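Local coordinates for protein assemblin (Human herpesvirus 3, PDB 1VZV) that acts as a dimeric serine protease that probably cleaves the capsid assembly protein, so that the herpesvirus procapsid matures to its icosahedral shape, at residues Y4-Y8 and S152-V158; I66-Q71 and L177-V183; A98-V102 and N144-T148. All coordinates share one frame; numbering follows the deposited sequence.

Interaction 1 of 3, residues Y4-Y8 and S152-V158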
ATOM      1  N   TYR A   4     -13.994 -14.995   9.795  1.00 25.00           N
ATOM      2  CA  TYR A   4     -14.177 -14.676  11.183  1.00 25.00           C
ATOM      3  C   TYR A   4     -12.856 -14.095  11.552  1.00 25.00           C
ATOM      4  O   TYR A   4     -11.819 -14.574  11.094  1.00 25.00           O
ATOM      5  CB  TYR A   4     -14.451 -15.930  11.986  1.00 25.00           C
ATOM      6  CG  TYR A   4     -15.781 -16.490  11.640  1.00 25.00           C
ATOM      7  CD1 TYR A   4     -15.946 -17.265  10.498  1.00 25.00           C
ATOM      8  CD2 TYR A   4     -16.910 -16.124  12.366  1.00 25.00           C
ATOM      9  CE1 TYR A   4     -17.188 -17.643  10.075  1.00 25.00           C
ATOM     10  CE2 TYR A   4     -18.173 -16.504  11.945  1.00 25.00           C
ATOM     11  CZ  TYR A   4     -18.297 -17.258  10.796  1.00 25.00           C
ATOM     12  OH  TYR A   4     -19.542 -17.603  10.356  1.00 25.00           O
ATOM     13  N   VAL A   5     -12.908 -13.002  12.295  1.00 25.00           N
ATOM     14  CA  VAL A   5     -11.720 -12.309  12.756  1.00 25.00           C
ATOM     15  C   VAL A   5     -11.830 -12.323  14.275  1.00 25.00           C
ATOM     16  O   VAL A   5     -12.936 -12.182  14.806  1.00 25.00           O
ATOM     17  CB  VAL A   5     -11.745 -10.852  12.295  1.00 25.00           C
ATOM     18  CG1 VAL A   5     -10.417 -10.201  12.538  1.00 25.00           C
ATOM     19  CG2 VAL A   5     -12.119 -10.770  10.853  1.00 25.00           C
ATOM     20  N   ALA A   6     -10.718 -12.550  14.965  1.00 25.00           N
ATOM     21  CA  ALA A   6     -10.714 -12.554  16.423  1.00 25.00           C
ATOM     22  C   ALA A   6      -9.387 -11.967  16.902  1.00 25.00           C
ATOM     23  O   ALA A   6      -8.357 -12.168  16.266  1.00 25.00           O
ATOM     24  CB  ALA A   6     -10.902 -13.956  16.950  1.00 25.00           C
ATOM     25  N   GLY A   7      -9.415 -11.193  17.982  1.00 25.00           N
ATOM     26  CA  GLY A   7      -8.206 -10.586  18.503  1.00 25.00           C
ATOM     27  C   GLY A   7      -8.589  -9.744  19.695  1.00 25.00           C
ATOM     28  O   GLY A   7      -9.761  -9.696  20.057  1.00 25.00           O
ATOM     29  N   TYR A   8      -7.613  -9.102  20.328  1.00 25.00           N
ATOM     30  CA  TYR A   8      -7.864  -8.249  21.484  1.00 25.00           C
ATOM     31  C   TYR A   8      -8.070  -6.824  21.045  1.00 25.00           C
ATOM     32  O   TYR A   8      -7.254  -6.264  20.313  1.00 25.00           O
ATOM     33  CB  TYR A   8      -6.670  -8.223  22.415  1.00 25.00           C
ATOM     34  CG  TYR A   8      -6.305  -9.511  23.084  1.00 25.00           C
ATOM     35  CD1 TYR A   8      -6.912  -9.883  24.262  1.00 25.00           C
ATOM     36  CD2 TYR A   8      -5.262 -10.287  22.605  1.00 25.00           C
ATOM     37  CE1 TYR A   8      -6.499 -10.961  24.950  1.00 25.00           C
ATOM     38  CE2 TYR A   8      -4.842 -11.373  23.288  1.00 25.00           C
ATOM     39  CZ  TYR A   8      -5.463 -11.704  24.469  1.00 25.00           C
ATOM     40  OH  TYR A   8      -5.012 -12.772  25.207  1.00 25.00           O
ATOM     41  N   SER A 152     -10.498 -18.905  14.167  1.00 25.00           N
ATOM     42  CA  SER A 152      -9.995 -17.557  14.260  1.00 25.00           C
ATOM     43  C   SER A 152      -9.327 -17.438  15.598  1.00 25.00           C
ATOM     44  O   SER A 152      -8.241 -16.894  15.717  1.00 25.00           O
ATOM     45  CB  SER A 152     -11.169 -16.632  14.191  1.00 25.00           C
ATOM     46  OG  SER A 152     -12.011 -17.103  13.160  1.00 25.00           O
ATOM     47  N   ILE A 153      -9.952 -18.054  16.589  1.00 25.00           N
ATOM     48  CA  ILE A 153      -9.459 -18.030  17.951  1.00 25.00           C
ATOM     49  C   ILE A 153      -8.555 -19.186  18.303  1.00 25.00           C
ATOM     50  O   ILE A 153      -7.922 -19.174  19.351  1.00 25.00           O
ATOM     51  CB  ILE A 153     -10.610 -18.052  18.964  1.00 25.00           C
ATOM     52  CG1 ILE A 153     -11.403 -19.352  18.836  1.00 25.00           C
ATOM     53  CG2 ILE A 153     -11.514 -16.847  18.763  1.00 25.00           C
ATOM     54  CD1 ILE A 153     -12.461 -19.489  19.898  1.00 25.00           C
ATOM     55  N   GLU A 154      -8.486 -20.186  17.447  1.00 25.00           N
ATOM     56  CA  GLU A 154      -7.652 -21.324  17.755  1.00 25.00           C
ATOM     57  C   GLU A 154      -6.166 -21.072  18.076  1.00 25.00           C
ATOM     58  O   GLU A 154      -5.611 -21.764  18.945  1.00 25.00           O
ATOM     59  CB  GLU A 154      -7.775 -22.361  16.672  1.00 25.00           C
ATOM     60  CG  GLU A 154      -7.055 -23.594  17.040  1.00 25.00           C
ATOM     61  CD  GLU A 154      -6.579 -24.349  15.843  1.00 25.00           C
ATOM     62  OE1 GLU A 154      -5.757 -23.771  15.087  1.00 25.00           O
ATOM     63  OE2 GLU A 154      -7.014 -25.516  15.670  1.00 25.00           O
ATOM     64  N   PRO A 155      -5.494 -20.111  17.371  1.00 25.00           N
ATOM     65  CA  PRO A 155      -4.072 -19.746  17.554  1.00 25.00           C
ATOM     66  C   PRO A 155      -3.603 -18.862  18.707  1.00 25.00           C
ATOM     67  O   PRO A 155      -2.403 -18.636  18.830  1.00 25.00           O
ATOM     68  CB  PRO A 155      -3.712 -19.096  16.222  1.00 25.00           C
ATOM     69  CG  PRO A 155      -4.975 -18.452  15.816  1.00 25.00           C
ATOM     70  CD  PRO A 155      -5.989 -19.529  16.103  1.00 25.00           C
ATOM     71  N   PHE A 156      -4.514 -18.296  19.494  1.00 25.00           N
ATOM     72  CA  PHE A 156      -4.120 -17.462  20.632  1.00 25.00           C
ATOM     73  C   PHE A 156      -3.706 -18.399  21.756  1.00 25.00           C
ATOM     74  O   PHE A 156      -4.556 -18.846  22.509  1.00 25.00           O
ATOM     75  CB  PHE A 156      -5.297 -16.610  21.076  1.00 25.00           C
ATOM     76  CG  PHE A 156      -5.714 -15.603  20.054  1.00 25.00           C
ATOM     77  CD1 PHE A 156      -5.098 -14.363  19.996  1.00 25.00           C
ATOM     78  CD2 PHE A 156      -6.655 -15.925  19.087  1.00 25.00           C
ATOM     79  CE1 PHE A 156      -5.397 -13.479  18.999  1.00 25.00           C
ATOM     80  CE2 PHE A 156      -6.959 -15.035  18.082  1.00 25.00           C
ATOM     81  CZ  PHE A 156      -6.326 -13.812  18.039  1.00 25.00           C
ATOM     82  N   ARG A 157      -2.403 -18.666  21.892  1.00 25.00           N
ATOM     83  CA  ARG A 157      -1.882 -19.611  22.894  1.00 25.00           C
ATOM     84  C   ARG A 157      -2.129 -19.358  24.363  1.00 25.00           C
ATOM     85  O   ARG A 157      -2.013 -20.270  25.176  1.00 25.00           O
ATOM     86  CB  ARG A 157      -0.394 -19.849  22.680  1.00 25.00           C
ATOM     87  CG  ARG A 157      -0.007 -20.332  21.266  1.00 25.00           C
ATOM     88  CD  ARG A 157       1.389 -20.973  21.298  1.00 25.00           C
ATOM     89  NE  ARG A 157       2.084 -20.986  20.006  1.00 25.00           N
ATOM     90  CZ  ARG A 157       3.277 -21.556  19.805  1.00 25.00           C
ATOM     91  NH1 ARG A 157       3.897 -22.175  20.810  1.00 25.00           N
ATOM     92  NH2 ARG A 157       3.851 -21.518  18.603  1.00 25.00           N
ATOM     93  N   VAL A 158      -2.417 -18.107  24.702  1.00 25.00           N
ATOM     94  CA  VAL A 158      -2.693 -17.705  26.091  1.00 25.00           C
ATOM     95  C   VAL A 158      -4.195 -17.735  26.461  1.00 25.00           C
ATOM     96  O   VAL A 158      -4.562 -18.025  27.605  1.00 25.00           O
ATOM     97  CB  VAL A 158      -2.122 -16.277  26.411  1.00 25.00           C
ATOM     98  CG1 VAL A 158      -0.594 -16.288  26.368  1.00 25.00           C
ATOM     99  CG2 VAL A 158      -2.682 -15.242  25.410  1.00 25.00           C
TER
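The hydroxyl of Ser-152 meets Tyr-4 from the loop side: OG lies 3.3 Å from Tyr-4 O and also near Tyr-4 CB, while its hydrogen bond goes to the carbonyl of Thr-148, the N-cap of the short helix 149-152. With OG beside the backbone N (chi1 -44°), the hydroxyl is turned back toward that carbonyl and still reaches the strand. Next along, Ala-6 CB points toward the turn and lies 3.9 Å from Ser-152 CB and 3.5 Å from Ile-153 CG2. The end of the Ile-153 side chain leads away from the strand, and the side chain also touches Leu-167 and Leu-168 of helix 161-173.

Strand 3-8 belongs to the mixed sheet that forms the barrel of the herpesvirus assemblin fold, and 152-158 is the connection from helix 149-152 to helix 161-173. A type I turn from Ile-153 to Phe-156 folds this connection back, which brings the Phe-156 ring over to the strand. Its far end, CZ, comes to Gly-7 CA at 3.8 Å, and Ala-6 O lies at the ring edge near the ring plane. Tyr-8 CE2 touches Phe-156 CD1 more loosely, at 4.5 Å, and Phe-62 of strand 61-67 meets both aromatic rings edge-to-face. At the outer end of the contact Tyr-8 OH lies 3.4 Å from Val-158 CG2, the two side chains crossing at a slant, and the same hydroxyl is hydrogen-bonded to Asp-57 OD2.

Interaction 2 of 3, residues I66-Q71 and L177-V183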
ATOM      1  N   ILE A  66     -17.651 -11.103  12.332  1.00 25.00           N
ATOM      2  CA  ILE A  66     -17.873 -11.702  11.040  1.00 25.00           C
ATOM      3  C   ILE A  66     -17.708 -10.641   9.932  1.00 25.00           C
ATOM      4  O   ILE A  66     -18.112  -9.476  10.085  1.00 25.00           O
ATOM      5  CB  ILE A  66     -19.235 -12.459  10.986  1.00 25.00           C
ATOM      6  CG1 ILE A  66     -19.308 -13.331   9.739  1.00 25.00           C
ATOM      7  CG2 ILE A  66     -20.405 -11.506  11.014  1.00 25.00           C
ATOM      8  CD1 ILE A  66     -20.383 -14.358   9.811  1.00 25.00           C
ATOM      9  N   VAL A  67     -16.952 -11.017   8.904  1.00 25.00           N
ATOM     10  CA  VAL A  67     -16.699 -10.171   7.747  1.00 25.00           C
ATOM     11  C   VAL A  67     -17.221 -10.988   6.561  1.00 25.00           C
ATOM     12  O   VAL A  67     -16.593 -11.931   6.079  1.00 25.00           O
ATOM     13  CB  VAL A  67     -15.177  -9.785   7.619  1.00 25.00           C
ATOM     14  CG1 VAL A  67     -14.897  -9.031   6.319  1.00 25.00           C
ATOM     15  CG2 VAL A  67     -14.760  -8.927   8.811  1.00 25.00           C
ATOM     16  N   ARG A  68     -18.457 -10.691   6.200  1.00 25.00           N
ATOM     17  CA  ARG A  68     -19.131 -11.348   5.102  1.00 25.00           C
ATOM     18  C   ARG A  68     -19.549 -10.234   4.136  1.00 25.00           C
ATOM     19  O   ARG A  68     -20.621  -9.648   4.283  1.00 25.00           O
ATOM     20  CB  ARG A  68     -20.353 -12.096   5.643  1.00 25.00           C
ATOM     21  CG  ARG A  68     -21.161 -12.878   4.615  1.00 25.00           C
ATOM     22  CD  ARG A  68     -22.417 -13.453   5.282  1.00 25.00           C
ATOM     23  NE  ARG A  68     -22.123 -14.601   6.135  1.00 25.00           N
ATOM     24  CZ  ARG A  68     -22.441 -15.858   5.814  1.00 25.00           C
ATOM     25  NH1 ARG A  68     -23.158 -16.103   4.711  1.00 25.00           N
ATOM     26  NH2 ARG A  68     -22.107 -16.870   6.632  1.00 25.00           N
ATOM     27  N   CYS A  69     -18.649  -9.886   3.215  1.00 25.00           N
ATOM     28  CA  CYS A  69     -18.883  -8.842   2.205  1.00 25.00           C
ATOM     29  C   CYS A  69     -18.370  -9.399   0.879  1.00 25.00           C
ATOM     30  O   CYS A  69     -17.175  -9.557   0.672  1.00 25.00           O
ATOM     31  CB  CYS A  69     -18.149  -7.527   2.575  1.00 25.00           C
ATOM     32  SG  CYS A  69     -18.084  -6.280   1.231  1.00 25.00           S
ATOM     33  N   PRO A  70     -19.274  -9.741  -0.032  1.00 25.00           N
ATOM     34  CA  PRO A  70     -18.771 -10.281  -1.293  1.00 25.00           C
ATOM     35  C   PRO A  70     -17.851  -9.352  -2.051  1.00 25.00           C
ATOM     36  O   PRO A  70     -16.891  -9.816  -2.658  1.00 25.00           O
ATOM     37  CB  PRO A  70     -20.049 -10.601  -2.077  1.00 25.00           C
ATOM     38  CG  PRO A  70     -21.031  -9.598  -1.568  1.00 25.00           C
ATOM     39  CD  PRO A  70     -20.736  -9.599  -0.056  1.00 25.00           C
ATOM     40  N   GLN A  71     -18.088  -8.049  -1.985  1.00 25.00           N
ATOM     41  CA  GLN A  71     -17.232  -7.127  -2.725  1.00 25.00           C
ATOM     42  C   GLN A  71     -15.792  -7.060  -2.205  1.00 25.00           C
ATOM     43  O   GLN A  71     -14.845  -6.972  -2.994  1.00 25.00           O
ATOM     44  CB  GLN A  71     -17.851  -5.727  -2.795  1.00 25.00           C
ATOM     45  CG  GLN A  71     -19.117  -5.629  -3.657  1.00 25.00           C
ATOM     46  CD  GLN A  71     -20.294  -6.348  -3.041  1.00 25.00           C
ATOM     47  OE1 GLN A  71     -20.409  -6.422  -1.820  1.00 25.00           O
ATOM     48  NE2 GLN A  71     -21.150  -6.917  -3.873  1.00 25.00           N
ATOM     49  N   LEU A 177     -25.887 -14.770  10.827  1.00 25.00           N
ATOM     50  CA  LEU A 177     -24.614 -15.170  10.259  1.00 25.00           C
ATOM     51  C   LEU A 177     -24.783 -15.421   8.745  1.00 25.00           C
ATOM     52  O   LEU A 177     -24.019 -16.176   8.160  1.00 25.00           O
ATOM     53  CB  LEU A 177     -24.060 -16.404  10.966  1.00 25.00           C
ATOM     54  CG  LEU A 177     -24.865 -17.688  10.724  1.00 25.00           C
ATOM     55  CD1 LEU A 177     -23.928 -18.886  10.545  1.00 25.00           C
ATOM     56  CD2 LEU A 177     -25.904 -17.919  11.852  1.00 25.00           C
ATOM     57  N   ASN A 178     -25.807 -14.808   8.138  1.00 25.00           N
ATOM     58  CA  ASN A 178     -26.109 -14.920   6.696  1.00 25.00           C
ATOM     59  C   ASN A 178     -25.892 -13.534   6.032  1.00 25.00           C
ATOM     60  O   ASN A 178     -25.493 -13.424   4.847  1.00 25.00           O
ATOM     61  CB  ASN A 178     -27.584 -15.348   6.487  1.00 25.00           C
ATOM     62  CG  ASN A 178     -28.352 -14.416   5.492  1.00 25.00           C
ATOM     63  OD1 ASN A 178     -28.733 -13.277   5.838  1.00 25.00           O
ATOM     64  ND2 ASN A 178     -28.533 -14.889   4.248  1.00 25.00           N
ATOM     65  N   LYS A 179     -26.333 -12.516   6.768  1.00 25.00           N
ATOM     66  CA  LYS A 179     -26.245 -11.116   6.404  1.00 25.00           C
ATOM     67  C   LYS A 179     -25.029 -10.864   5.515  1.00 25.00           C
ATOM     68  O   LYS A 179     -23.921 -11.092   5.962  1.00 25.00           O
ATOM     69  CB  LYS A 179     -26.034 -10.355   7.706  1.00 25.00           C
ATOM     70  CG  LYS A 179     -26.842  -9.130   7.918  1.00 25.00           C
ATOM     71  CD  LYS A 179     -26.600  -8.671   9.336  1.00 25.00           C
ATOM     72  CE  LYS A 179     -27.522  -7.516   9.728  1.00 25.00           C
ATOM     73  NZ  LYS A 179     -27.804  -7.471  11.215  1.00 25.00           N
ATOM     74  N   VAL A 180     -25.205 -10.476   4.258  1.00 25.00           N
ATOM     75  CA  VAL A 180     -24.032 -10.181   3.440  1.00 25.00           C
ATOM     76  C   VAL A 180     -23.879  -8.654   3.255  1.00 25.00           C
ATOM     77  O   VAL A 180     -24.771  -7.970   2.737  1.00 25.00           O
ATOM     78  CB  VAL A 180     -23.975 -10.982   2.077  1.00 25.00           C
ATOM     79  CG1 VAL A 180     -24.408 -12.425   2.282  1.00 25.00           C
ATOM     80  CG2 VAL A 180     -24.779 -10.324   0.982  1.00 25.00           C
ATOM     81  N   TRP A 181     -22.796  -8.109   3.804  1.00 25.00           N
ATOM     82  CA  TRP A 181     -22.511  -6.688   3.709  1.00 25.00           C
ATOM     83  C   TRP A 181     -22.063  -6.309   2.306  1.00 25.00           C
ATOM     84  O   TRP A 181     -21.079  -6.827   1.777  1.00 25.00           O
ATOM     85  CB  TRP A 181     -21.463  -6.289   4.744  1.00 25.00           C
ATOM     86  CG  TRP A 181     -22.008  -6.369   6.124  1.00 25.00           C
ATOM     87  CD1 TRP A 181     -22.545  -5.342   6.857  1.00 25.00           C
ATOM     88  CD2 TRP A 181     -22.190  -7.557   6.909  1.00 25.00           C
ATOM     89  NE1 TRP A 181     -23.066  -5.822   8.039  1.00 25.00           N
ATOM     90  CE2 TRP A 181     -22.863  -7.179   8.096  1.00 25.00           C
ATOM     91  CE3 TRP A 181     -21.851  -8.902   6.726  1.00 25.00           C
ATOM     92  CZ2 TRP A 181     -23.208  -8.107   9.091  1.00 25.00           C
ATOM     93  CZ3 TRP A 181     -22.190  -9.822   7.718  1.00 25.00           C
ATOM     94  CH2 TRP A 181     -22.863  -9.419   8.883  1.00 25.00           C
ATOM     95  N   LYS A 182     -22.831  -5.439   1.677  1.00 25.00           N
ATOM     96  CA  LYS A 182     -22.501  -5.004   0.342  1.00 25.00           C
ATOM     97  C   LYS A 182     -21.993  -3.581   0.341  1.00 25.00           C
ATOM     98  O   LYS A 182     -22.655  -2.695   0.905  1.00 25.00           O
ATOM     99  CB  LYS A 182     -23.723  -5.099  -0.557  1.00 25.00           C
ATOM    100  CG  LYS A 182     -24.033  -6.512  -0.959  1.00 25.00           C
ATOM    101  CD  LYS A 182     -25.314  -6.593  -1.754  1.00 25.00           C
ATOM    102  CE  LYS A 182     -25.374  -7.906  -2.521  1.00 25.00           C
ATOM    103  NZ  LYS A 182     -24.373  -7.938  -3.642  1.00 25.00           N
ATOM    104  N   VAL A 183     -20.777  -3.383  -0.183  1.00 25.00           N
ATOM    105  CA  VAL A 183     -20.171  -2.052  -0.334  1.00 25.00           C
ATOM    106  C   VAL A 183     -19.981  -2.046  -1.845  1.00 25.00           C
ATOM    107  O   VAL A 183     -20.305  -3.024  -2.497  1.00 25.00           O
ATOM    108  CB  VAL A 183     -18.822  -1.883   0.443  1.00 25.00           C
ATOM    109  CG1 VAL A 183     -18.217  -0.554   0.143  1.00 25.00           C
ATOM    110  CG2 VAL A 183     -19.049  -1.943   1.944  1.00 25.00           C
TER
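The indole of Trp-181 lies along one flank of 66-71, with Ile-66 against the far end of the ring and the backbone of Arg-68 at its edge. Ile-66 crosses it at about a right angle, its CG2 3.9 Å from Trp-181 CH2, while Arg-68 CB is 3.6 Å from Trp-181 CZ3. Lys-179 CG lies over one face of the same ring, near the rim. Arg-68 reaches out first extended, then bent at chi3 (-75°), and its guanidinium has Leu-177 C and Asn-178 CA over one face, though the fit is too tight in the model to trust its exact placement. Val-180 fits into the notch between Arg-68 and Pro-70: CG1 is 3.7 Å from Arg-68 CD, and CB is 4.1 Å from Pro-70 CD. A backbone hydrogen bond from Trp-181 N to Arg-68 O, 2.7 Å, joins the two segments, although the position of that oxygen is less sure. Cys-69 CB packs on Trp-181 CB at 4.1 Å. The contact thus lays the surface loop between helices 161-173 and 185-197 along the exit from strand 61-67, where Cys-69 N-caps helix 70-79, and Val-183 and Gln-71 both lean on Leu-188 of helix 185-197.

Interaction 3 of 3, residues A98-V102 and N144-T148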
ATOM      1  N   ALA A  98      -8.859 -15.595  -0.505  1.00 25.00           N
ATOM      2  CA  ALA A  98      -9.425 -14.299  -0.135  1.00 25.00           C
ATOM      3  C   ALA A  98      -8.796 -14.037   1.181  1.00 25.00           C
ATOM      4  O   ALA A  98      -8.167 -13.022   1.382  1.00 25.00           O
ATOM      5  CB  ALA A  98     -10.931 -14.387   0.055  1.00 25.00           C
ATOM      6  N   LEU A  99      -8.928 -15.023   2.052  1.00 25.00           N
ATOM      7  CA  LEU A  99      -8.390 -14.961   3.393  1.00 25.00           C
ATOM      8  C   LEU A  99      -6.912 -14.623   3.429  1.00 25.00           C
ATOM      9  O   LEU A  99      -6.479 -13.908   4.303  1.00 25.00           O
ATOM     10  CB  LEU A  99      -8.640 -16.285   4.106  1.00 25.00           C
ATOM     11  CG  LEU A  99      -8.482 -16.351   5.620  1.00 25.00           C
ATOM     12  CD1 LEU A  99      -9.421 -15.396   6.289  1.00 25.00           C
ATOM     13  CD2 LEU A  99      -8.801 -17.738   6.054  1.00 25.00           C
ATOM     14  N   TYR A 100      -6.135 -15.140   2.487  1.00 25.00           N
ATOM     15  CA  TYR A 100      -4.692 -14.870   2.420  1.00 25.00           C
ATOM     16  C   TYR A 100      -4.390 -13.415   2.112  1.00 25.00           C
ATOM     17  O   TYR A 100      -3.397 -12.878   2.601  1.00 25.00           O
ATOM     18  CB  TYR A 100      -4.009 -15.749   1.359  1.00 25.00           C
ATOM     19  CG  TYR A 100      -2.546 -15.450   1.207  1.00 25.00           C
ATOM     20  CD1 TYR A 100      -2.111 -14.441   0.364  1.00 25.00           C
ATOM     21  CD2 TYR A 100      -1.603 -16.135   1.951  1.00 25.00           C
ATOM     22  CE1 TYR A 100      -0.773 -14.116   0.269  1.00 25.00           C
ATOM     23  CE2 TYR A 100      -0.257 -15.823   1.867  1.00 25.00           C
ATOM     24  CZ  TYR A 100       0.152 -14.808   1.022  1.00 25.00           C
ATOM     25  OH  TYR A 100       1.490 -14.485   0.930  1.00 25.00           O
ATOM     26  N   LEU A 101      -5.189 -12.832   1.211  1.00 25.00           N
ATOM     27  CA  LEU A 101      -5.079 -11.434   0.786  1.00 25.00           C
ATOM     28  C   LEU A 101      -5.482 -10.460   1.897  1.00 25.00           C
ATOM     29  O   LEU A 101      -4.758  -9.517   2.196  1.00 25.00           O
ATOM     30  CB  LEU A 101      -5.984 -11.181  -0.425  1.00 25.00           C
ATOM     31  CG  LEU A 101      -5.512 -11.249  -1.873  1.00 25.00           C
ATOM     32  CD1 LEU A 101      -4.129 -10.657  -1.990  1.00 25.00           C
ATOM     33  CD2 LEU A 101      -5.519 -12.641  -2.364  1.00 25.00           C
ATOM     34  N   VAL A 102      -6.652 -10.697   2.490  1.00 25.00           N
ATOM     35  CA  VAL A 102      -7.196  -9.851   3.549  1.00 25.00           C
ATOM     36  C   VAL A 102      -6.384  -9.862   4.828  1.00 25.00           C
ATOM     37  O   VAL A 102      -6.333  -8.845   5.528  1.00 25.00           O
ATOM     38  CB  VAL A 102      -8.674 -10.180   3.873  1.00 25.00           C
ATOM     39  CG1 VAL A 102      -8.800 -11.568   4.358  1.00 25.00           C
ATOM     40  CG2 VAL A 102      -9.204  -9.249   4.918  1.00 25.00           C
ATOM     41  N   ASN A 144      -6.331 -12.283  13.791  1.00 25.00           N
ATOM     42  CA  ASN A 144      -6.310 -13.518  13.050  1.00 25.00           C
ATOM     43  C   ASN A 144      -7.667 -13.631  12.370  1.00 25.00           C
ATOM     44  O   ASN A 144      -8.683 -13.201  12.915  1.00 25.00           O
ATOM     45  CB  ASN A 144      -6.053 -14.699  13.980  1.00 25.00           C
ATOM     46  CG  ASN A 144      -5.727 -15.982  13.230  1.00 25.00           C
ATOM     47  OD1 ASN A 144      -4.793 -16.035  12.437  1.00 25.00           O
ATOM     48  ND2 ASN A 144      -6.494 -17.030  13.490  1.00 25.00           N
ATOM     49  N   TYR A 145      -7.638 -14.113  11.131  1.00 25.00           N
ATOM     50  CA  TYR A 145      -8.810 -14.320  10.275  1.00 25.00           C
ATOM     51  C   TYR A 145      -8.801 -15.790   9.855  1.00 25.00           C
ATOM     52  O   TYR A 145      -7.722 -16.357   9.643  1.00 25.00           O
ATOM     53  CB  TYR A 145      -8.670 -13.546   8.961  1.00 25.00           C
ATOM     54  CG  TYR A 145      -8.643 -12.045   8.999  1.00 25.00           C
ATOM     55  CD1 TYR A 145      -7.502 -11.353   9.386  1.00 25.00           C
ATOM     56  CD2 TYR A 145      -9.737 -11.319   8.557  1.00 25.00           C
ATOM     57  CE1 TYR A 145      -7.450  -9.963   9.331  1.00 25.00           C
ATOM     58  CE2 TYR A 145      -9.705  -9.937   8.492  1.00 25.00           C
ATOM     59  CZ  TYR A 145      -8.560  -9.250   8.882  1.00 25.00           C
ATOM     60  OH  TYR A 145      -8.558  -7.863   8.840  1.00 25.00           O
ATOM     61  N   ASP A 146      -9.980 -16.395   9.715  1.00 25.00           N
ATOM     62  CA  ASP A 146     -10.103 -17.791   9.251  1.00 25.00           C
ATOM     63  C   ASP A 146     -11.521 -18.034   8.804  1.00 25.00           C
ATOM     64  O   ASP A 146     -12.324 -17.107   8.832  1.00 25.00           O
ATOM     65  CB  ASP A 146      -9.742 -18.818  10.320  1.00 25.00           C
ATOM     66  CG  ASP A 146      -9.043 -20.032   9.741  1.00 25.00           C
ATOM     67  OD1 ASP A 146      -9.316 -20.421   8.601  1.00 25.00           O
ATOM     68  OD2 ASP A 146      -8.184 -20.593  10.421  1.00 25.00           O
ATOM     69  N   CYS A 147     -11.867 -19.265   8.449  1.00 25.00           N
ATOM     70  CA  CYS A 147     -13.226 -19.499   7.998  1.00 25.00           C
ATOM     71  C   CYS A 147     -14.163 -20.249   8.909  1.00 25.00           C
ATOM     72  O   CYS A 147     -15.073 -20.896   8.426  1.00 25.00           O
ATOM     73  CB  CYS A 147     -13.253 -20.118   6.611  1.00 25.00           C
ATOM     74  SG  CYS A 147     -11.651 -20.609   6.092  1.00 25.00           S
ATOM     75  N   THR A 148     -13.960 -20.152  10.215  1.00 25.00           N
ATOM     76  CA  THR A 148     -14.826 -20.793  11.193  1.00 25.00           C
ATOM     77  C   THR A 148     -14.474 -20.103  12.498  1.00 25.00           C
ATOM     78  O   THR A 148     -13.292 -19.945  12.809  1.00 25.00           O
ATOM     79  CB  THR A 148     -14.472 -22.251  11.394  1.00 25.00           C
ATOM     80  OG1 THR A 148     -13.137 -22.323  11.889  1.00 25.00           O
ATOM     81  CG2 THR A 148     -14.574 -23.043  10.115  1.00 25.00           C
TER
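Leu-99 makes most of the apolar contact, against Tyr-145, Asp-146 and Cys-147. Both its methyls press on the same side of the chain: CD1 lies against Tyr-145 CB at 3.3 Å, and CD2 reaches Asp-146 CA at 3.5 Å and Cys-147 SG at 4.0 Å. Having CG opposite the backbone N (chi1 -165°) sends the fork of this leucine out from the helix onto the chain in front of it. One turn further on, Val-102 offers CG2 to the ring of Tyr-145, 3.7 Å from CE2, and the two side chains cross at a slant. Leu-99 and Val-102 also both reach Leu-3, so the same side of the helix spans two adjacent strands.

In the assemblin fold this is a helix laid over the end of the sheet: 144-146 is its outermost strand on this side within the chain, next to 3-8, and the axis of 98-102 runs nearly antiparallel to that of 144-146, at 166°, with a closest approach of 8.6 Å.

Hydrogen bonds lie within the segments or lead out of them. Tyr-145 OH bonds to the carbonyl of Leu-106, just past the end of the helix, which ties the phenol to the chain whose helix its ring touches. Cys-147 N donates to Asp-146 OD1 (2.8 Å), meeting the carboxylate on its anti side, 21° from its plane. Thr-148 follows as N-cap of helix 149-152.

Contacts with the second subunit use other residues of the helix: Tyr-100 packs on Leu-201 and Leu-101 on Met-200 of that subunit, in a protein whose dimer is the active species.

Strand 3-8 ties the three contacts together: it belongs to interaction 1 and lies between the strands of interactions 2 and 3, 61-67 and 144-146. Interaction 1 thus meets interaction 2 on one side, with Tyr-4 OH 3.4 Å from Ile-66 CD1, and interaction 3 on the other, with a probable hydrogen bond of 2.9 Å from Tyr-4 N to Asp-146 O. A second probable hydrogen bond joins Asn-144 ND2 to Ser-152 O at 2.8 Å. Interactions 2 and 3 do not touch; their nearest atoms are about 5 Å apart. The triad of His-42, Ser-110 and His-129 lies nearby: the side chains of Val-5 and Tyr-145 are each about 11 Å from that of Ser-110, and the side chain of Trp-181 is about 11 Å from that of His-129.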